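Local coordinates for universal stress protein (Burkholderia pseudomallei, PDB 4WNY) that belongs to the universal stress protein A family and probably takes part in the bacterial response to stress, at residues A[7-12]-A[115-120]. Residues are numbered along the deposited sequence; the frame is centred on the assembly and turned at random.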
loop_
_atom_site.group_PDB
_atom_site.type_symbol
_atom_site.label_atom_id
_atom_site.label_comp_id
_atom_site.label_asym_id
_atom_site.label_seq_id
_atom_site.Cartn_x
_atom_site.Cartn_y
_atom_site.Cartn_z
ATOM N N SER A 7 2.120 13.397 2.646
ATOM C CA SER A 7 1.946 14.387 3.705
ATOM C C SER A 7 0.775 14.053 4.624
ATOM O O SER A 7 0.852 14.252 5.837
ATOM C CB SER A 7 1.746 15.778 3.104
ATOM O OG SER A 7 0.618 15.797 2.246
ATOM N N ILE A 8 -0.309 13.552 4.040
ATOM C CA ILE A 8 -1.499 13.210 4.809
ATOM C C ILE A 8 -1.941 11.771 4.556
ATOM O O ILE A 8 -2.306 11.404 3.438
ATOM C CB ILE A 8 -2.665 14.166 4.491
ATOM C CG1 ILE A 8 -2.322 15.588 4.944
ATOM C CG2 ILE A 8 -3.942 13.690 5.165
ATOM C CD1 ILE A 8 -3.333 16.631 4.509
ATOM N N ILE A 9 -1.905 10.960 5.608
ATOM C CA ILE A 9 -2.240 9.546 5.498
ATOM C C ILE A 9 -3.575 9.224 6.160
ATOM O O ILE A 9 -3.839 9.639 7.289
ATOM C CB ILE A 9 -1.156 8.662 6.135
ATOM C CG1 ILE A 9 0.231 9.053 5.614
ATOM C CG2 ILE A 9 -1.446 7.194 5.869
ATOM C CD1 ILE A 9 1.364 8.310 6.291
ATOM N N LEU A 10 -4.411 8.472 5.452
ATOM C CA LEU A 10 -5.701 8.045 5.977
ATOM C C LEU A 10 -5.673 6.550 6.289
ATOM O O LEU A 10 -5.231 5.750 5.468
ATOM C CB LEU A 10 -6.814 8.372 4.975
ATOM C CG LEU A 10 -8.284 8.224 5.381
ATOM C CD1 LEU A 10 -9.146 9.154 4.546
ATOM C CD2 LEU A 10 -8.767 6.792 5.220
ATOM N N VAL A 11 -6.144 6.180 7.477
ATOM C CA VAL A 11 -6.239 4.774 7.863
ATOM C C VAL A 11 -7.658 4.441 8.332
ATOM O O VAL A 11 -8.222 5.129 9.184
ATOM C CB VAL A 11 -5.211 4.415 8.966
ATOM C CG1 VAL A 11 -5.269 5.416 10.105
ATOM C CG2 VAL A 11 -5.428 2.994 9.475
ATOM N N ALA A 12 -8.237 3.394 7.754
ATOM C CA ALA A 12 -9.616 3.022 8.053
ATOM C C ALA A 12 -9.704 2.113 9.272
ATOM O O ALA A 12 -9.093 1.044 9.307
ATOM C CB ALA A 12 -10.252 2.346 6.846
ATOM N N LEU A 115 -2.879 9.019 0.569
ATOM C CA LEU A 115 -2.682 7.599 0.838
ATOM C C LEU A 115 -3.768 7.049 1.755
ATOM O O LEU A 115 -4.147 7.689 2.735
ATOM C CB LEU A 115 -1.307 7.356 1.464
ATOM C CG LEU A 115 -1.009 5.918 1.895
ATOM C CD1 LEU A 115 -0.987 4.987 0.689
ATOM C CD2 LEU A 115 0.302 5.846 2.667
ATOM N N ILE A 116 -4.262 5.858 1.432
ATOM C CA ILE A 116 -5.236 5.174 2.273
ATOM C C ILE A 116 -4.664 3.864 2.800
ATOM O O ILE A 116 -4.228 3.009 2.027
ATOM C CB ILE A 116 -6.542 4.880 1.511
ATOM C CG1 ILE A 116 -7.238 6.184 1.122
ATOM C CG2 ILE A 116 -7.469 4.014 2.355
ATOM C CD1 ILE A 116 -8.527 5.974 0.358
ATOM N N VAL A 117 -4.667 3.711 4.119
ATOM C CA VAL A 117 -4.130 2.517 4.755
ATOM C C VAL A 117 -5.261 1.627 5.263
ATOM O O VAL A 117 -6.169 2.099 5.944
ATOM C CB VAL A 117 -3.190 2.888 5.920
ATOM C CG1 VAL A 117 -2.784 1.647 6.702
ATOM C CG2 VAL A 117 -1.966 3.625 5.392
ATOM N N MET A 118 -5.206 0.343 4.920
ATOM C CA MET A 118 -6.247 -0.601 5.310
ATOM C C MET A 118 -5.684 -1.894 5.876
ATOM O O MET A 118 -4.626 -2.362 5.452
ATOM C CB MET A 118 -7.142 -0.932 4.117
ATOM C CG MET A 118 -8.485 -0.232 4.129
ATOM S SD MET A 118 -9.492 -0.798 2.753
ATOM C CE MET A 118 -8.265 -0.746 1.452
ATOM N N GLY A 119 -6.404 -2.476 6.829
ATOM C CA GLY A 119 -6.062 -3.786 7.347
ATOM C C GLY A 119 -6.786 -4.857 6.556
ATOM O O GLY A 119 -7.966 -4.706 6.238
ATOM N N THR A 120 -6.083 -5.935 6.227
ATOM C CA THR A 120 -6.675 -7.015 5.445
ATOM C C THR A 120 -6.408 -8.378 6.075
ATOM O O THR A 120 -5.836 -8.471 7.160
ATOM C CB THR A 120 -6.146 -7.021 3.996
ATOM O OG1 THR A 120 -4.713 -7.061 4.006
ATOM C CG2 THR A 120 -6.605 -5.776 3.251
#
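Val117 and Leu10 meet across two neighbouring parallel strands, 8-12 and 115-120. Three backbone hydrogen bonds join the strands. Leu10 provides two of them, its N-H and C=O both turned to strand 115-120: its N donates to Leu115 O at 2.8 Å, and its O accepts from Val117 N. Val117 O in turn accepts from Ala12 N at 3.0 Å, and the C=O...N angle of 175° makes this bond almost straight at the acceptor. The same carbonyl also receives a CA-H...O contact from Val11, and Leu10 O receives one from Ile116.

The side chain of Val117 can be followed outward. Its CB lies 3.5 Å from Leu10 O and 4.0 Å from Val11 CB. With CG1 anti to the backbone N (chi1 172°), the two methyls divide between two neighbours. CG1 reaches Val11 CG2 at 4.1 Å. CG2 points back along strand 8-12 to Ile9 CG2, 3.6 Å away. Ile9 CG2 is shared, since Leu115 CD2 also touches it at 3.9 Å, and there the two side chains run side by side. Ile9, Val11, Leu115 and Val117 thus form one apolar face of the sheet. Leu115 also packs on Leu147 of the second subunit.

Leu10 and Ile116 point together to the other face. The two lie side by side, Leu10 CD2 against the branch methyl CG2 of Ile116, 4.2 Å apart. Farther along, Ala12 CB touches Met118 CG, while Met118 also packs on helix 134-141.

Strand 36-43 flanks 8-12 on its other edge, and 146-150 flanks 115-120. The pair therefore forms the buried middle of a parallel sheet with strand order 3-2-1-4-5, the Rossmann-like alpha/beta fold of universal stress proteins and the HUP clan.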